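Local structure of KLLA0E08119p (Kluyveromyces lactis, 3VA7) at residues A[684-696]-A[772-784]. The protein probably carboxylates urea with bicarbonate and ATP by way of biotin, this chain carrying the urea carboxylase part of a longer bifunctional urea-degrading enzyme. Sequence-based numbering, arbitrary orientation.
Sequences EQFFNDKWKVHYN and QLTPGDTIQFVPL
W691 and I779 face each other as an antiparallel hydrogen-bonded pair, W691 N giving to I779 O at 2.8 Å and I779 N to W691 O at 2.7 Å. The ladder ends at the next pair, K692 with T778; V693 then bonds to the type II turn T774–D777, V693 N reaching D777 O and G776 N returning a nearly straight bond (174°) to V693 O, while V693 CG2 packs on L773 CD1 and D777 CB.

The face bearing W691 and I779 is the tightly packed one. With CG beside its own backbone N (chi1 -72°), W691 sends CD1 to within 3.8 Å of F781 CE2, the two rings oblique at 47°. The ring planes of F686 and F781 are nearly parallel but slid apart, touching through F686 CZ and F781 CD2. The indole is held by NE1, which uses an in-plane lone pair of F686 O. L704 and I736 also pack on F781. Beyond the ladder, one water bridges F686 O and D689 O to F781 N, and a second links F687 O with F781 O.

The other side is looser and more exposed. K692 bends at its last torsion to bring NZ 3.2 Å from G776 O, Q780 NE2 hydrogen-bonds to F687 O while its OE1 is held by K664, and K690 turns its amine to D662.

This is antiparallel strand pairing in the carboxyltransferase A/B domain, joining strands 691-698 and 778-783 of its mixed sheet, with helix 680-688 packed against one end.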
loop_
_atom_site.group_PDB
_atom_site.type_symbol
_atom_site.label_atom_id
_atom_site.label_comp_id
_atom_site.label_asym_id
_atom_site.label_seq_id
_atom_site.Cartn_x
_atom_site.Cartn_y
_atom_site.Cartn_z
ATOM N N GLU A 684 14.147 -39.808 5.353
ATOM C CA GLU A 684 14.528 -40.156 6.720
ATOM C C GLU A 684 15.342 -39.040 7.343
ATOM O O GLU A 684 14.942 -38.523 8.397
ATOM C CB GLU A 684 15.342 -41.452 6.806
ATOM C CG GLU A 684 14.973 -42.519 5.793
ATOM C CD GLU A 684 15.633 -43.860 6.125
ATOM O OE1 GLU A 684 16.310 -43.921 7.194
ATOM O OE2 GLU A 684 15.462 -44.838 5.334
ATOM N N GLN A 685 16.462 -38.656 6.711
ATOM C CA GLN A 685 17.312 -37.628 7.321
ATOM C C GLN A 685 16.512 -36.375 7.568
ATOM O O GLN A 685 16.765 -35.704 8.566
ATOM C CB GLN A 685 18.465 -37.176 6.447
ATOM C CG GLN A 685 19.295 -38.215 5.766
ATOM C CD GLN A 685 20.450 -37.548 5.057
ATOM O OE1 GLN A 685 21.027 -36.574 5.584
ATOM N NE2 GLN A 685 20.800 -38.049 3.870
ATOM N N PHE A 686 15.557 -36.065 6.673
ATOM C CA PHE A 686 14.753 -34.849 6.781
ATOM C C PHE A 686 14.084 -34.761 8.124
ATOM O O PHE A 686 14.049 -33.682 8.712
ATOM C CB PHE A 686 13.718 -34.733 5.642
ATOM C CG PHE A 686 12.799 -33.525 5.749
ATOM C CD1 PHE A 686 13.176 -32.284 5.209
ATOM C CD2 PHE A 686 11.570 -33.617 6.390
ATOM C CE1 PHE A 686 12.338 -31.134 5.276
ATOM C CE2 PHE A 686 10.725 -32.498 6.493
ATOM C CZ PHE A 686 11.106 -31.249 5.904
ATOM N N PHE A 687 13.542 -35.905 8.578
ATOM C CA PHE A 687 12.783 -36.010 9.842
ATOM C C PHE A 687 13.668 -36.427 11.032
ATOM O O PHE A 687 13.321 -36.146 12.190
ATOM C CB PHE A 687 11.634 -36.993 9.708
ATOM C CG PHE A 687 10.517 -36.548 8.774
ATOM C CD1 PHE A 687 9.434 -35.809 9.250
ATOM C CD2 PHE A 687 10.496 -36.953 7.440
ATOM C CE1 PHE A 687 8.354 -35.439 8.404
ATOM C CE2 PHE A 687 9.433 -36.579 6.572
ATOM C CZ PHE A 687 8.361 -35.821 7.050
ATOM N N ASN A 688 14.802 -37.090 10.749
ATOM C CA ASN A 688 15.742 -37.479 11.795
ATOM C C ASN A 688 16.602 -36.312 12.277
ATOM O O ASN A 688 16.712 -36.116 13.486
ATOM C CB ASN A 688 16.638 -38.649 11.374
ATOM C CG ASN A 688 15.870 -39.978 11.166
ATOM O OD1 ASN A 688 14.667 -40.121 11.501
ATOM N ND2 ASN A 688 16.582 -40.969 10.597
ATOM N N ASP A 689 17.216 -35.554 11.358
ATOM C CA ASP A 689 18.075 -34.404 11.741
ATOM C C ASP A 689 17.358 -33.121 12.193
ATOM O O ASP A 689 16.151 -32.953 11.957
ATOM C CB ASP A 689 19.093 -34.068 10.656
ATOM C CG ASP A 689 19.900 -35.273 10.251
ATOM O OD1 ASP A 689 20.620 -35.191 9.221
ATOM O OD2 ASP A 689 19.768 -36.329 10.939
ATOM N N LYS A 690 18.116 -32.265 12.879
ATOM C CA LYS A 690 17.628 -30.988 13.314
ATOM C C LYS A 690 18.005 -29.966 12.287
ATOM O O LYS A 690 18.973 -30.134 11.553
ATOM C CB LYS A 690 18.199 -30.602 14.675
ATOM C CG LYS A 690 17.820 -31.578 15.719
ATOM C CD LYS A 690 17.391 -30.943 16.984
ATOM C CE LYS A 690 17.837 -31.825 18.179
ATOM N NZ LYS A 690 17.439 -31.224 19.509
ATOM N N TRP A 691 17.203 -28.915 12.231
ATOM C CA TRP A 691 17.373 -27.832 11.279
ATOM C C TRP A 691 17.649 -26.578 12.078
ATOM O O TRP A 691 16.997 -26.346 13.105
ATOM C CB TRP A 691 16.079 -27.630 10.484
ATOM C CG TRP A 691 15.826 -28.734 9.496
ATOM C CD1 TRP A 691 15.054 -29.885 9.681
ATOM C CD2 TRP A 691 16.357 -28.815 8.177
ATOM N NE1 TRP A 691 15.086 -30.647 8.543
ATOM C CE2 TRP A 691 15.877 -30.025 7.607
ATOM C CE3 TRP A 691 17.182 -27.985 7.419
ATOM C CZ2 TRP A 691 16.209 -30.419 6.311
ATOM C CZ3 TRP A 691 17.535 -28.379 6.140
ATOM C CH2 TRP A 691 17.044 -29.585 5.590
ATOM N N LYS A 692 18.595 -25.771 11.585
ATOM C CA LYS A 692 18.957 -24.522 12.225
ATOM C C LYS A 692 18.310 -23.342 11.474
ATOM O O LYS A 692 18.376 -23.287 10.243
ATOM C CB LYS A 692 20.475 -24.425 12.212
ATOM C CG LYS A 692 21.129 -23.451 13.185
ATOM C CD LYS A 692 22.577 -23.944 13.430
ATOM C CE LYS A 692 23.221 -23.432 14.751
ATOM N NZ LYS A 692 22.390 -23.489 16.025
ATOM N N VAL A 693 17.704 -22.419 12.198
ATOM C CA VAL A 693 17.105 -21.239 11.616
ATOM C C VAL A 693 18.140 -20.186 11.135
ATOM O O VAL A 693 18.990 -19.713 11.923
ATOM C CB VAL A 693 16.190 -20.565 12.645
ATOM C CG1 VAL A 693 15.513 -19.299 12.038
ATOM C CG2 VAL A 693 15.174 -21.534 13.130
ATOM N N HIS A 694 18.020 -19.787 9.867
ATOM C CA HIS A 694 19.005 -18.965 9.117
ATOM C C HIS A 694 18.712 -17.466 9.261
ATOM O O HIS A 694 17.547 -17.052 9.430
ATOM C CB HIS A 694 18.887 -19.413 7.661
ATOM C CG HIS A 694 19.795 -18.718 6.684
ATOM N ND1 HIS A 694 19.722 -17.365 6.415
ATOM C CD2 HIS A 694 20.730 -19.221 5.835
ATOM C CE1 HIS A 694 20.594 -17.066 5.462
ATOM N NE2 HIS A 694 21.206 -18.176 5.089
ATOM N N TYR A 695 19.750 -16.637 9.197
ATOM C CA TYR A 695 19.583 -15.188 9.453
ATOM C C TYR A 695 18.551 -14.515 8.497
ATOM O O TYR A 695 17.859 -13.568 8.892
ATOM C CB TYR A 695 20.949 -14.437 9.431
ATOM C CG TYR A 695 21.551 -14.372 8.058
ATOM C CD1 TYR A 695 21.205 -13.347 7.160
ATOM C CD2 TYR A 695 22.398 -15.369 7.624
ATOM C CE1 TYR A 695 21.741 -13.336 5.857
ATOM C CE2 TYR A 695 22.947 -15.365 6.359
ATOM C CZ TYR A 695 22.631 -14.350 5.471
ATOM O OH TYR A 695 23.213 -14.375 4.213
ATOM N N ASN A 696 18.493 -14.994 7.244
ATOM C CA ASN A 696 17.491 -14.574 6.301
ATOM C C ASN A 696 16.097 -15.212 6.530
ATOM O O ASN A 696 15.649 -16.060 5.735
ATOM C CB ASN A 696 17.991 -14.818 4.865
ATOM C CG ASN A 696 18.808 -13.622 4.320
ATOM O OD1 ASN A 696 18.711 -12.487 4.850
ATOM N ND2 ASN A 696 19.622 -13.870 3.273
ATOM N N GLN A 772 7.729 -17.979 16.157
ATOM C CA GLN A 772 8.471 -17.664 17.368
ATOM C C GLN A 772 9.925 -18.076 17.229
ATOM O O GLN A 772 10.746 -17.851 18.142
ATOM C CB GLN A 772 7.797 -18.283 18.624
ATOM C CG GLN A 772 6.443 -17.651 19.022
ATOM C CD GLN A 772 6.571 -16.185 19.382
ATOM O OE1 GLN A 772 7.680 -15.697 19.500
ATOM N NE2 GLN A 772 5.437 -15.466 19.558
ATOM N N LEU A 773 10.239 -18.667 16.073
ATOM C CA LEU A 773 11.613 -18.976 15.719
ATOM C C LEU A 773 12.498 -17.692 15.583
ATOM O O LEU A 773 12.003 -16.626 15.241
ATOM C CB LEU A 773 11.646 -19.839 14.460
ATOM C CG LEU A 773 10.928 -21.209 14.421
ATOM C CD1 LEU A 773 11.162 -21.904 13.051
ATOM C CD2 LEU A 773 11.356 -22.118 15.580
ATOM N N THR A 774 13.767 -17.788 15.979
ATOM C CA THR A 774 14.720 -16.672 15.872
ATOM C C THR A 774 15.924 -17.349 15.282
ATOM O O THR A 774 16.055 -18.563 15.427
ATOM C CB THR A 774 15.100 -16.006 17.242
ATOM O OG1 THR A 774 15.479 -17.011 18.181
ATOM C CG2 THR A 774 13.944 -15.196 17.847
ATOM N N PRO A 775 16.804 -16.590 14.594
ATOM C CA PRO A 775 17.997 -17.238 13.993
ATOM C C PRO A 775 18.763 -17.983 15.042
ATOM O O PRO A 775 18.762 -17.570 16.199
ATOM C CB PRO A 775 18.818 -16.086 13.470
ATOM C CG PRO A 775 17.819 -15.018 13.193
ATOM C CD PRO A 775 16.657 -15.193 14.174
ATOM N N GLY A 776 19.318 -19.122 14.654
ATOM C CA GLY A 776 20.030 -19.971 15.549
ATOM C C GLY A 776 19.174 -20.995 16.254
ATOM O O GLY A 776 19.722 -21.941 16.795
ATOM N N ASP A 777 17.846 -20.859 16.264
ATOM C CA ASP A 777 17.007 -21.876 16.913
ATOM C C ASP A 777 17.229 -23.173 16.160
ATOM O O ASP A 777 17.605 -23.143 14.994
ATOM C CB ASP A 777 15.513 -21.537 16.915
ATOM C CG ASP A 777 15.133 -20.442 17.912
ATOM O OD1 ASP A 777 13.916 -20.123 17.991
ATOM O OD2 ASP A 777 16.011 -19.859 18.606
ATOM N N THR A 778 17.039 -24.308 16.840
ATOM C CA THR A 778 17.009 -25.612 16.185
ATOM C C THR A 778 15.572 -26.146 16.158
ATOM O O THR A 778 14.784 -25.910 17.074
ATOM C CB THR A 778 17.916 -26.655 16.920
ATOM O OG1 THR A 778 17.679 -26.582 18.337
ATOM C CG2 THR A 778 19.370 -26.378 16.670
ATOM N N ILE A 779 15.226 -26.896 15.130
ATOM C CA ILE A 779 13.889 -27.457 15.065
ATOM C C ILE A 779 13.984 -28.845 14.530
ATOM O O ILE A 779 14.978 -29.182 13.862
ATOM C CB ILE A 779 12.901 -26.600 14.177
ATOM C CG1 ILE A 779 13.201 -26.749 12.683
ATOM C CG2 ILE A 779 12.945 -25.108 14.552
ATOM C CD1 ILE A 779 12.464 -25.722 11.802
ATOM N N GLN A 780 12.956 -29.644 14.800
ATOM C CA GLN A 780 12.815 -30.983 14.219
ATOM C C GLN A 780 11.368 -31.133 13.841
ATOM O O GLN A 780 10.446 -30.810 14.626
ATOM C CB GLN A 780 13.163 -32.074 15.227
ATOM C CG GLN A 780 13.220 -33.459 14.614
ATOM C CD GLN A 780 13.537 -34.561 15.637
ATOM O OE1 GLN A 780 13.304 -34.407 16.852
ATOM N NE2 GLN A 780 14.058 -35.680 15.145
ATOM N N PHE A 781 11.171 -31.603 12.619
ATOM C CA PHE A 781 9.826 -31.808 12.084
ATOM C C PHE A 781 9.312 -33.172 12.449
ATOM O O PHE A 781 9.943 -34.200 12.248
ATOM C CB PHE A 781 9.828 -31.613 10.567
ATOM C CG PHE A 781 10.146 -30.210 10.146
ATOM C CD1 PHE A 781 9.318 -29.146 10.544
ATOM C CD2 PHE A 781 11.263 -29.946 9.343
ATOM C CE1 PHE A 781 9.601 -27.854 10.173
ATOM C CE2 PHE A 781 11.559 -28.628 8.950
ATOM C CZ PHE A 781 10.745 -27.573 9.370
ATOM N N VAL A 782 8.130 -33.180 12.976
ATOM C CA VAL A 782 7.609 -34.367 13.597
ATOM C C VAL A 782 6.344 -34.743 12.781
ATOM O O VAL A 782 5.444 -33.907 12.587
ATOM C CB VAL A 782 7.386 -33.957 15.070
ATOM C CG1 VAL A 782 5.976 -33.774 15.391
ATOM C CG2 VAL A 782 8.113 -34.887 16.008
ATOM N N PRO A 783 6.305 -35.961 12.209
ATOM C CA PRO A 783 5.147 -36.346 11.374
ATOM C C PRO A 783 3.859 -36.518 12.170
ATOM O O PRO A 783 3.840 -36.981 13.324
ATOM C CB PRO A 783 5.565 -37.670 10.754
ATOM C CG PRO A 783 6.571 -38.196 11.685
ATOM C CD PRO A 783 7.239 -37.077 12.414
ATOM N N LEU A 784 2.779 -36.112 11.541
ATOM C CA LEU A 784 1.512 -35.981 12.193
ATOM C C LEU A 784 0.485 -36.381 11.107
ATOM O O LEU A 784 0.667 -36.038 9.891
ATOM C CB LEU A 784 1.339 -34.537 12.611
ATOM C CG LEU A 784 1.328 -34.053 14.058
ATOM C CD1 LEU A 784 2.513 -34.526 14.841
ATOM C CD2 LEU A 784 1.135 -32.517 14.123
HETATM O O HOH W 1 13.428 -32.577 11.032
HETATM O O HOH W 2 10.778 -36.890 12.927
#